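Local coordinates for endosialidase (Enterobacteria phage phi92, PDB 4HIZ), which cleaves polysialic acid from within, hydrolysing alpha-2,8 and alpha-2,9 linkages between sialic acid units, at residues A[315-323]-A[334-344]; A[354-362]-A[374-385]. One frame throughout, in Å; residues are numbered along the deposited sequence. Where two conformers were deposited one is given.

Contact 1 (A[315-323]-A[334-344]); sequences SPRRLGILY and FTRRTISQEYA
L319 packs between I339 and A344 at the tight end of this antiparallel hairpin. Its CD2 meets I339 CD1 at 3.6 Å, while its CB rests against A344 CB at 4.0 Å, where the short helix 341-344 folds back over the strand. P350 and T363 also touch this leucine. From here, starting with I339 N donating to L319 O, the strands 318-323 and 335-338 run together through backbone bonds pairing I321 with R337 and Y323 with T335, and G320 lies close against T338. Beyond I321, the R337 chain runs out extended and lays its guanidinium flat on the Y323 ring, with planes 10° apart and centres 4.0 Å apart, a cation-pi stack with NH1 over the ring centre. With CG anti to the backbone N (chi1 170°), the Y323 ring reaches the side of the sheet where R337 lies; its hydroxyl bonds N325.

The more open side is polar. R317 O accepts Q341 NE2 at 2.9 Å and R318 NH1 at 3.1 Å from opposite faces of its carbonyl plane. The same NH1 makes a weak, bent bond to Q341 OE1, with guanidinium and amide nearly coplanar, and R318 NE forms a salt bridge with D286. A water bridges L319 N and I339 O where the strands part. At the opposite end of the hairpin, a water donates to Y323 O beside the exposed T335.

The arginine ends thus rely on several partners: R337 NH1 also donates to L381 O, so a hydrogen bond adds to the stack, and its positive charge is probably eased by the ring.

Contact 2 (A[354-362]-A[374-385]); sequences YYDGILYLT and TLAMSADLGENW. With CA (calcium ion), chain B.
The indole of W385 meets L359 and L361 obliquely with its six-membered ring: CH2 lies 3.7 Å from L359 CD2, and CZ3 lies 3.6 Å from L361 CB. One face of the indole carries S378 CB, near the rim, and M377 N lies in plane at its edge. Across the sheet, the Y360 ring has I358 CG2 on one face and runs alongside M377, with M377 CB 3.8 Å from Y360 CD1. The Y354 ring has two waters at its edge and meets L381 CD2 obliquely.

Two antiparallel hydrogen-bonded pairs, L359 with S378 and L361 with A376, join the strands. S378 OG accepts G382 N at 2.8 Å and D380 N at 3.2 Å. The latter bond makes an ST turn, and both lie within the turn that precedes E383, whose O binds a calcium ion at 2.5 Å, otherwise ligated largely by water.

Strand 358-365 lies between 347-355 and 374-378, and strand 386-389 closes the other edge. P350 and I352 cover L361, whereas F401 and K403 of strand 401-404 pack on Y360, and W446 covers M377.

How the contacts relate
Contact 1 closes before contact 2 opens, and their centres lie 13 Å apart. Each belongs to its own four-stranded antiparallel sheet: 315-323 with 334-344 joins the last two strands of one, 354-362 with 374-385 the middle two of the next. Helix 341-344 ends contact 1 and leads into strand 347-355, which begins the second sheet, an order consistent with successive blades of the catalytic beta-propeller. The sheets pack face to face through I321 CD1 and L359 CD2, 3.8 Å apart. R337 CB also packs on G382 O at 3.5 Å, and Y343 CD1 lies 3.4 Å from T374 OG1, so the two blades touch at several points.

Contact 1 (A[315-323]-A[334-344])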
loop_
_atom_site.group_PDB
_atom_site.type_symbol
_atom_site.label_atom_id
_atom_site.label_comp_id
_atom_site.label_asym_id
_atom_site.label_seq_id
_atom_site.Cartn_x
_atom_site.Cartn_y
_atom_site.Cartn_z
ATOM N N SER A 315 -24.523 38.038 -17.767
ATOM C CA SER A 315 -24.360 38.548 -19.122
ATOM C C SER A 315 -24.195 40.059 -19.010
ATOM O O SER A 315 -24.889 40.681 -18.233
ATOM C CB SER A 315 -25.577 38.262 -20.000
ATOM O OG SER A 315 -25.635 36.892 -20.307
ATOM N N PRO A 316 -23.296 40.649 -19.798
ATOM C CA PRO A 316 -22.426 40.044 -20.817
ATOM C C PRO A 316 -21.219 39.358 -20.179
ATOM O O PRO A 316 -20.659 39.872 -19.217
ATOM C CB PRO A 316 -21.992 41.253 -21.659
ATOM C CG PRO A 316 -21.999 42.394 -20.668
ATOM C CD PRO A 316 -23.172 42.117 -19.751
ATOM N N ARG A 317 -20.843 38.196 -20.709
ATOM C CA ARG A 317 -19.641 37.513 -20.208
ATOM C C ARG A 317 -18.390 38.348 -20.457
ATOM O O ARG A 317 -18.343 39.162 -21.395
ATOM C CB ARG A 317 -19.457 36.167 -20.909
ATOM C CG ARG A 317 -20.516 35.149 -20.543
ATOM C CD ARG A 317 -20.061 33.738 -20.839
ATOM N NE ARG A 317 -21.161 32.856 -20.511
ATOM C CZ ARG A 317 -21.034 31.578 -20.278
ATOM N NH1 ARG A 317 -19.827 31.027 -20.339
ATOM N NH2 ARG A 317 -22.113 30.863 -19.980
ATOM N N ARG A 318 -17.367 38.138 -19.626
ATOM C CA ARG A 318 -16.028 38.665 -19.902
ATOM C C ARG A 318 -15.051 37.505 -19.774
ATOM O O ARG A 318 -15.263 36.625 -18.944
ATOM C CB ARG A 318 -15.614 39.748 -18.903
ATOM C CG ARG A 318 -16.107 41.181 -19.244
ATOM C CD ARG A 318 -17.550 41.323 -18.885
ATOM N NE ARG A 318 -18.015 42.709 -19.121
ATOM C CZ ARG A 318 -18.473 43.143 -20.287
ATOM N NH1 ARG A 318 -18.531 42.294 -21.313
ATOM N NH2 ARG A 318 -18.889 44.414 -20.424
ATOM N N LEU A 319 -14.011 37.490 -20.597
ATOM C CA LEU A 319 -13.001 36.433 -20.471
ATOM C C LEU A 319 -11.676 37.079 -20.822
ATOM O O LEU A 319 -11.591 37.879 -21.775
ATOM C CB LEU A 319 -13.334 35.333 -21.471
ATOM C CG LEU A 319 -12.392 34.117 -21.415
ATOM C CD1 LEU A 319 -13.159 32.795 -21.731
ATOM C CD2 LEU A 319 -11.182 34.263 -22.346
ATOM N N GLY A 320 -10.626 36.745 -20.079
ATOM C CA GLY A 320 -9.332 37.286 -20.467
ATOM C C GLY A 320 -8.294 36.937 -19.439
ATOM O O GLY A 320 -8.275 35.803 -18.914
ATOM N N ILE A 321 -7.430 37.911 -19.136
ATOM C CA ILE A 321 -6.346 37.670 -18.192
ATOM C C ILE A 321 -6.314 38.727 -17.102
ATOM O O ILE A 321 -6.761 39.859 -17.299
ATOM C CB ILE A 321 -4.981 37.624 -18.909
ATOM C CG1 ILE A 321 -4.571 39.015 -19.462
ATOM C CG2 ILE A 321 -5.013 36.536 -20.033
ATOM C CD1 ILE A 321 -3.183 39.000 -20.112
ATOM N N LEU A 322 -5.787 38.347 -15.949
ATOM C CA LEU A 322 -5.354 39.315 -14.950
ATOM C C LEU A 322 -3.852 39.439 -15.140
ATOM O O LEU A 322 -3.103 38.462 -14.944
ATOM C CB LEU A 322 -5.671 38.819 -13.540
ATOM C CG LEU A 322 -7.144 38.388 -13.331
ATOM C CD1 LEU A 322 -7.332 37.950 -11.891
ATOM C CD2 LEU A 322 -8.147 39.530 -13.677
ATOM N N TYR A 323 -3.402 40.640 -15.500
ATOM C CA TYR A 323 -2.002 40.866 -15.808
ATOM C C TYR A 323 -1.301 41.560 -14.629
ATOM O O TYR A 323 -1.695 42.650 -14.222
ATOM C CB TYR A 323 -1.887 41.699 -17.104
ATOM C CG TYR A 323 -0.488 42.189 -17.379
ATOM C CD1 TYR A 323 0.431 41.405 -18.037
ATOM C CD2 TYR A 323 -0.097 43.454 -16.957
ATOM C CE1 TYR A 323 1.721 41.876 -18.264
ATOM C CE2 TYR A 323 1.170 43.918 -17.169
ATOM C CZ TYR A 323 2.075 43.141 -17.820
ATOM O OH TYR A 323 3.350 43.677 -18.012
ATOM N N PHE A 334 -2.961 44.352 -10.431
ATOM C CA PHE A 334 -3.138 43.693 -11.715
ATOM C C PHE A 334 -4.139 44.444 -12.542
ATOM O O PHE A 334 -4.903 45.282 -12.022
ATOM C CB PHE A 334 -3.626 42.210 -11.533
ATOM C CG PHE A 334 -4.902 42.109 -10.760
ATOM C CD1 PHE A 334 -4.888 42.051 -9.375
ATOM C CD2 PHE A 334 -6.135 42.160 -11.420
ATOM C CE1 PHE A 334 -6.076 42.009 -8.655
ATOM C CE2 PHE A 334 -7.335 42.092 -10.705
ATOM C CZ PHE A 334 -7.308 42.023 -9.328
ATOM N N THR A 335 -4.131 44.178 -13.836
ATOM C CA THR A 335 -5.156 44.783 -14.702
ATOM C C THR A 335 -5.854 43.699 -15.483
ATOM O O THR A 335 -5.267 42.683 -15.835
ATOM C CB THR A 335 -4.587 45.779 -15.728
ATOM O OG1 THR A 335 -3.488 45.162 -16.412
ATOM C CG2 THR A 335 -4.148 47.076 -15.053
ATOM N N ARG A 336 -7.143 43.915 -15.742
ATOM C CA ARG A 336 -7.937 42.969 -16.516
ATOM C C ARG A 336 -7.796 43.310 -17.991
ATOM O O ARG A 336 -8.019 44.480 -18.405
ATOM C CB ARG A 336 -9.405 43.061 -16.116
ATOM C CG ARG A 336 -9.675 42.776 -14.646
ATOM C CD ARG A 336 -11.185 42.675 -14.405
ATOM N NE ARG A 336 -11.471 42.565 -12.978
ATOM C CZ ARG A 336 -12.503 41.908 -12.479
ATOM N NH1 ARG A 336 -13.359 41.311 -13.301
ATOM N NH2 ARG A 336 -12.690 41.878 -11.161
ATOM N N ARG A 337 -7.424 42.323 -18.792
ATOM C CA ARG A 337 -7.320 42.491 -20.239
ATOM C C ARG A 337 -8.175 41.440 -20.914
ATOM O O ARG A 337 -7.903 40.236 -20.768
ATOM C CB ARG A 337 -5.856 42.384 -20.667
ATOM C CG ARG A 337 -5.006 43.558 -20.083
ATOM C CD ARG A 337 -3.533 43.405 -20.317
ATOM N NE ARG A 337 -2.838 44.567 -19.736
ATOM C CZ ARG A 337 -1.559 44.840 -19.903
ATOM N NH1 ARG A 337 -0.811 44.057 -20.650
ATOM N NH2 ARG A 337 -1.044 45.934 -19.345
ATOM N N THR A 338 -9.209 41.866 -21.622
ATOM C CA THR A 338 -10.213 40.895 -22.111
ATOM C C THR A 338 -10.127 40.652 -23.611
ATOM O O THR A 338 -9.618 41.499 -24.373
ATOM C CB THR A 338 -11.657 41.357 -21.786
ATOM O OG1 THR A 338 -11.890 42.648 -22.354
ATOM C CG2 THR A 338 -11.866 41.431 -20.269
ATOM N N ILE A 339 -10.625 39.493 -24.031
ATOM C CA ILE A 339 -10.803 39.231 -25.449
ATOM C C ILE A 339 -12.150 39.825 -25.877
ATOM O O ILE A 339 -12.963 40.237 -25.034
ATOM C CB ILE A 339 -10.735 37.711 -25.757
ATOM C CG1 ILE A 339 -11.943 36.953 -25.163
ATOM C CG2 ILE A 339 -9.413 37.146 -25.250
ATOM C CD1 ILE A 339 -12.006 35.467 -25.648
ATOM N N SER A 340 -12.373 39.905 -27.179
ATOM C CA SER A 340 -13.581 40.513 -27.742
ATOM C C SER A 340 -14.850 39.782 -27.319
ATOM O O SER A 340 -14.827 38.555 -27.134
ATOM C CB SER A 340 -13.484 40.495 -29.270
ATOM O OG SER A 340 -12.332 41.198 -29.725
ATOM N N GLN A 341 -15.966 40.505 -27.245
ATOM C CA GLN A 341 -17.223 39.921 -26.816
ATOM C C GLN A 341 -17.626 38.731 -27.693
ATOM O O GLN A 341 -18.165 37.726 -27.195
ATOM C CB GLN A 341 -18.320 41.002 -26.861
ATOM C CG GLN A 341 -19.577 40.551 -26.124
ATOM C CD GLN A 341 -19.300 40.451 -24.649
ATOM O OE1 GLN A 341 -18.938 41.451 -24.013
ATOM N NE2 GLN A 341 -19.441 39.252 -24.089
ATOM N N GLU A 342 -17.347 38.844 -28.990
ATOM C CA GLU A 342 -17.691 37.799 -29.960
ATOM C C GLU A 342 -17.167 36.428 -29.528
ATOM O O GLU A 342 -17.822 35.397 -29.738
ATOM C CB GLU A 342 -17.100 38.158 -31.329
ATOM C CG GLU A 342 -17.260 37.109 -32.393
ATOM C CD GLU A 342 -16.803 37.566 -33.769
ATOM O OE1 GLU A 342 -16.250 38.681 -33.889
ATOM O OE2 GLU A 342 -17.002 36.803 -34.742
ATOM N N TYR A 343 -15.970 36.423 -28.955
ATOM C CA TYR A 343 -15.298 35.161 -28.605
ATOM C C TYR A 343 -15.421 34.840 -27.116
ATOM O O TYR A 343 -15.174 33.709 -26.704
ATOM C CB TYR A 343 -13.829 35.249 -29.042
ATOM C CG TYR A 343 -13.719 35.363 -30.544
ATOM C CD1 TYR A 343 -13.911 34.242 -31.356
ATOM C CD2 TYR A 343 -13.514 36.609 -31.163
ATOM C CE1 TYR A 343 -13.845 34.343 -32.737
ATOM C CE2 TYR A 343 -13.464 36.711 -32.531
ATOM C CZ TYR A 343 -13.614 35.586 -33.314
ATOM O OH TYR A 343 -13.525 35.712 -34.687
ATOM N N ALA A 344 -15.841 35.830 -26.313
ATOM C CA ALA A 344 -16.121 35.587 -24.881
ATOM C C ALA A 344 -17.503 34.974 -24.646
ATOM O O ALA A 344 -17.721 34.297 -23.624
ATOM C CB ALA A 344 -16.011 36.897 -24.074
HETATM O O HOH W 1 -14.352 39.569 -22.704
HETATM O O HOH W 2 -0.737 45.441 -14.362
#

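Contact 2 (A[354-362]-A[374-385])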
loop_
_atom_site.group_PDB
_atom_site.type_symbol
_atom_site.label_atom_id
_atom_site.label_comp_id
_atom_site.label_asym_id
_atom_site.label_seq_id
_atom_site.Cartn_x
_atom_site.Cartn_y
_atom_site.Cartn_z
ATOM N N TYR A 354 2.685 31.988 -22.489
ATOM C CA TYR A 354 3.537 32.976 -23.165
ATOM C C TYR A 354 4.801 32.313 -23.670
ATOM O O TYR A 354 5.497 31.618 -22.900
ATOM C CB TYR A 354 3.868 34.069 -22.157
ATOM C CG TYR A 354 4.701 35.218 -22.654
ATOM C CD1 TYR A 354 4.112 36.289 -23.318
ATOM C CD2 TYR A 354 6.063 35.264 -22.395
ATOM C CE1 TYR A 354 4.890 37.389 -23.733
ATOM C CE2 TYR A 354 6.824 36.345 -22.814
ATOM C CZ TYR A 354 6.229 37.381 -23.479
ATOM O OH TYR A 354 7.008 38.476 -23.875
ATOM N N TYR A 355 5.108 32.521 -24.956
ATOM C CA TYR A 355 6.364 32.032 -25.527
ATOM C C TYR A 355 6.956 33.083 -26.438
ATOM O O TYR A 355 6.296 33.527 -27.384
ATOM C CB TYR A 355 6.110 30.812 -26.405
ATOM C CG TYR A 355 5.616 29.602 -25.692
ATOM C CD1 TYR A 355 6.514 28.724 -25.096
ATOM C CD2 TYR A 355 4.262 29.312 -25.635
ATOM C CE1 TYR A 355 6.076 27.572 -24.460
ATOM C CE2 TYR A 355 3.806 28.165 -25.001
ATOM C CZ TYR A 355 4.727 27.308 -24.408
ATOM O OH TYR A 355 4.308 26.158 -23.791
ATOM N N ASP A 356 8.200 33.469 -26.162
ATOM C CA ASP A 356 8.937 34.331 -27.080
ATOM C C ASP A 356 8.153 35.579 -27.468
ATOM O O ASP A 356 8.081 35.938 -28.649
ATOM C CB ASP A 356 9.289 33.555 -28.338
ATOM C CG ASP A 356 10.205 32.396 -28.049
ATOM O OD1 ASP A 356 11.029 32.518 -27.101
ATOM O OD2 ASP A 356 10.108 31.349 -28.742
ATOM N N GLY A 357 7.566 36.237 -26.484
ATOM C CA GLY A 357 6.931 37.522 -26.725
ATOM C C GLY A 357 5.487 37.442 -27.191
ATOM O O GLY A 357 4.858 38.471 -27.379
ATOM N N ILE A 358 4.949 36.229 -27.346
ATOM C CA ILE A 358 3.577 36.066 -27.833
ATOM C C ILE A 358 2.776 35.336 -26.776
ATOM O O ILE A 358 3.237 34.351 -26.211
ATOM C CB ILE A 358 3.528 35.325 -29.178
ATOM C CG1 ILE A 358 4.298 36.150 -30.219
ATOM C CG2 ILE A 358 2.053 35.105 -29.644
ATOM C CD1 ILE A 358 4.298 35.572 -31.573
ATOM N N LEU A 359 1.583 35.831 -26.484
ATOM C CA LEU A 359 0.725 35.194 -25.502
ATOM C C LEU A 359 -0.336 34.430 -26.303
ATOM O O LEU A 359 -1.033 35.015 -27.118
ATOM C CB LEU A 359 0.059 36.302 -24.650
ATOM C CG LEU A 359 -0.892 35.819 -23.547
ATOM C CD1 LEU A 359 -0.152 34.858 -22.571
ATOM C CD2 LEU A 359 -1.443 37.076 -22.826
ATOM N N TYR A 360 -0.450 33.116 -26.065
ATOM C CA TYR A 360 -1.479 32.274 -26.707
ATOM C C TYR A 360 -2.554 31.948 -25.704
ATOM O O TYR A 360 -2.284 31.829 -24.509
ATOM C CB TYR A 360 -0.819 30.953 -27.180
ATOM C CG TYR A 360 0.268 31.194 -28.207
ATOM C CD1 TYR A 360 -0.055 31.346 -29.562
ATOM C CD2 TYR A 360 1.614 31.297 -27.822
ATOM C CE1 TYR A 360 0.932 31.595 -30.524
ATOM C CE2 TYR A 360 2.617 31.525 -28.771
ATOM C CZ TYR A 360 2.265 31.677 -30.115
ATOM O OH TYR A 360 3.240 31.909 -31.054
ATOM N N LEU A 361 -3.790 31.831 -26.192
ATOM C CA LEU A 361 -4.941 31.586 -25.324
ATOM C C LEU A 361 -5.903 30.647 -26.040
ATOM O O LEU A 361 -6.127 30.776 -27.245
ATOM C CB LEU A 361 -5.633 32.944 -25.013
ATOM C CG LEU A 361 -6.935 32.917 -24.180
ATOM C CD1 LEU A 361 -7.099 34.226 -23.370
ATOM C CD2 LEU A 361 -8.200 32.726 -25.033
ATOM N N THR A 362 -6.454 29.675 -25.311
ATOM C CA THR A 362 -7.599 28.919 -25.857
ATOM C C THR A 362 -8.764 29.039 -24.908
ATOM O O THR A 362 -8.560 29.199 -23.700
ATOM C CB THR A 362 -7.293 27.394 -25.932
ATOM O OG1 THR A 362 -6.979 26.913 -24.622
ATOM C CG2 THR A 362 -6.151 27.113 -26.874
ATOM N N THR A 374 -12.028 28.774 -29.070
ATOM C CA THR A 374 -11.288 29.673 -29.954
ATOM C C THR A 374 -9.833 29.619 -29.536
ATOM O O THR A 374 -9.534 29.493 -28.345
ATOM C CB THR A 374 -11.785 31.120 -29.728
ATOM O OG1 THR A 374 -13.180 31.179 -30.027
ATOM C CG2 THR A 374 -11.072 32.140 -30.620
ATOM N N LEU A 375 -8.947 29.695 -30.519
ATOM C CA LEU A 375 -7.520 29.898 -30.300
ATOM C C LEU A 375 -7.201 31.358 -30.600
ATOM O O LEU A 375 -7.667 31.908 -31.600
ATOM C CB LEU A 375 -6.695 28.979 -31.221
ATOM C CG LEU A 375 -5.170 29.185 -31.284
ATOM C CD1 LEU A 375 -4.487 28.912 -29.925
ATOM C CD2 LEU A 375 -4.552 28.285 -32.375
ATOM N N ALA A 376 -6.426 32.000 -29.742
ATOM C CA ALA A 376 -6.113 33.418 -29.965
ATOM C C ALA A 376 -4.640 33.664 -29.642
ATOM O O ALA A 376 -4.030 32.892 -28.888
ATOM C CB ALA A 376 -7.019 34.277 -29.107
ATOM N N MET A 377 -4.057 34.728 -30.217
ATOM C CA MET A 377 -2.707 35.110 -29.847
ATOM C C MET A 377 -2.619 36.623 -29.749
ATOM O O MET A 377 -3.330 37.328 -30.464
ATOM C CB MET A 377 -1.703 34.566 -30.866
ATOM C CG MET A 377 -1.906 35.115 -32.251
ATOM S SD MET A 377 -0.820 36.532 -32.587
ATOM C CE MET A 377 0.440 35.543 -33.343
ATOM N N SER A 378 -1.751 37.117 -28.867
ATOM C CA SER A 378 -1.589 38.557 -28.699
ATOM C C SER A 378 -0.114 38.841 -28.687
ATOM O O SER A 378 0.637 38.187 -27.968
ATOM C CB SER A 378 -2.198 39.021 -27.378
ATOM O OG SER A 378 -1.877 40.391 -27.124
ATOM N N ALA A 379 0.297 39.839 -29.464
ATOM C CA ALA A 379 1.688 40.283 -29.493
ATOM C C ALA A 379 1.925 41.468 -28.549
ATOM O O ALA A 379 3.048 41.992 -28.462
ATOM C CB ALA A 379 2.085 40.660 -30.920
ATOM N N ASP A 380 0.881 41.889 -27.837
ATOM C CA ASP A 380 0.996 43.023 -26.935
ATOM C C ASP A 380 0.406 42.750 -25.548
ATOM O O ASP A 380 -0.251 43.617 -24.944
ATOM C CB ASP A 380 0.410 44.298 -27.566
ATOM C CG ASP A 380 -1.078 44.196 -27.839
ATOM O OD1 ASP A 380 -1.687 43.160 -27.504
ATOM O OD2 ASP A 380 -1.652 45.181 -28.390
ATOM N N LEU A 381 0.669 41.548 -25.047
ATOM C CA LEU A 381 0.376 41.211 -23.667
ATOM C C LEU A 381 -1.116 41.305 -23.375
ATOM O O LEU A 381 -1.514 41.652 -22.264
ATOM C CB LEU A 381 1.170 42.113 -22.700
ATOM C CG LEU A 381 2.669 42.069 -22.976
ATOM C CD1 LEU A 381 3.441 43.091 -22.155
ATOM C CD2 LEU A 381 3.157 40.654 -22.725
ATOM N N GLY A 382 -1.941 40.989 -24.367
ATOM C CA GLY A 382 -3.357 40.832 -24.094
ATOM C C GLY A 382 -4.201 42.074 -24.377
ATOM O O GLY A 382 -5.411 42.058 -24.145
ATOM N N GLU A 383 -3.586 43.158 -24.851
ATOM C CA GLU A 383 -4.375 44.332 -25.212
ATOM C C GLU A 383 -5.149 44.114 -26.504
ATOM O O GLU A 383 -6.257 44.600 -26.643
ATOM C CB GLU A 383 -3.490 45.572 -25.353
ATOM C CG GLU A 383 -2.647 45.858 -24.137
ATOM C CD GLU A 383 -3.276 46.859 -23.217
ATOM O OE1 GLU A 383 -4.408 46.614 -22.747
ATOM O OE2 GLU A 383 -2.634 47.905 -22.978
ATOM N N ASN A 384 -4.552 43.394 -27.453
ATOM C CA ASN A 384 -5.206 43.095 -28.730
ATOM C C ASN A 384 -4.929 41.663 -29.132
ATOM O O ASN A 384 -3.814 41.182 -28.930
ATOM C CB ASN A 384 -4.677 44.025 -29.810
ATOM C CG ASN A 384 -5.104 45.468 -29.572
ATOM O OD1 ASN A 384 -6.241 45.829 -29.841
ATOM N ND2 ASN A 384 -4.216 46.264 -29.014
ATOM N N TRP A 385 -5.919 40.999 -29.730
ATOM C CA TRP A 385 -5.779 39.596 -30.057
ATOM C C TRP A 385 -6.130 39.341 -31.514
ATOM O O TRP A 385 -6.916 40.100 -32.112
ATOM C CB TRP A 385 -6.745 38.801 -29.193
ATOM C CG TRP A 385 -6.518 38.903 -27.737
ATOM C CD1 TRP A 385 -7.011 39.868 -26.892
ATOM C CD2 TRP A 385 -5.773 37.984 -26.910
ATOM N NE1 TRP A 385 -6.600 39.617 -25.596
ATOM C CE2 TRP A 385 -5.843 38.468 -25.583
ATOM C CE3 TRP A 385 -5.035 36.810 -27.174
ATOM C CZ2 TRP A 385 -5.219 37.828 -24.516
ATOM C CZ3 TRP A 385 -4.409 36.174 -26.102
ATOM C CH2 TRP A 385 -4.507 36.684 -24.789
HETATM CA CA CA B . -8.563 45.321 -25.934
HETATM O O HOH W 3 2.196 39.396 -25.904
HETATM O O HOH W 4 6.133 41.183 -27.471
HETATM O O HOH W 5 4.561 40.748 -25.649
HETATM O O HOH W 6 -7.772 43.540 -24.241
HETATM O O HOH W 7 -8.144 46.796 -27.748
HETATM O O HOH W 8 -10.014 46.991 -26.408
HETATM O O HOH W 9 -9.618 43.051 -26.771
HETATM O O HOH W 10 -10.468 44.709 -24.458
#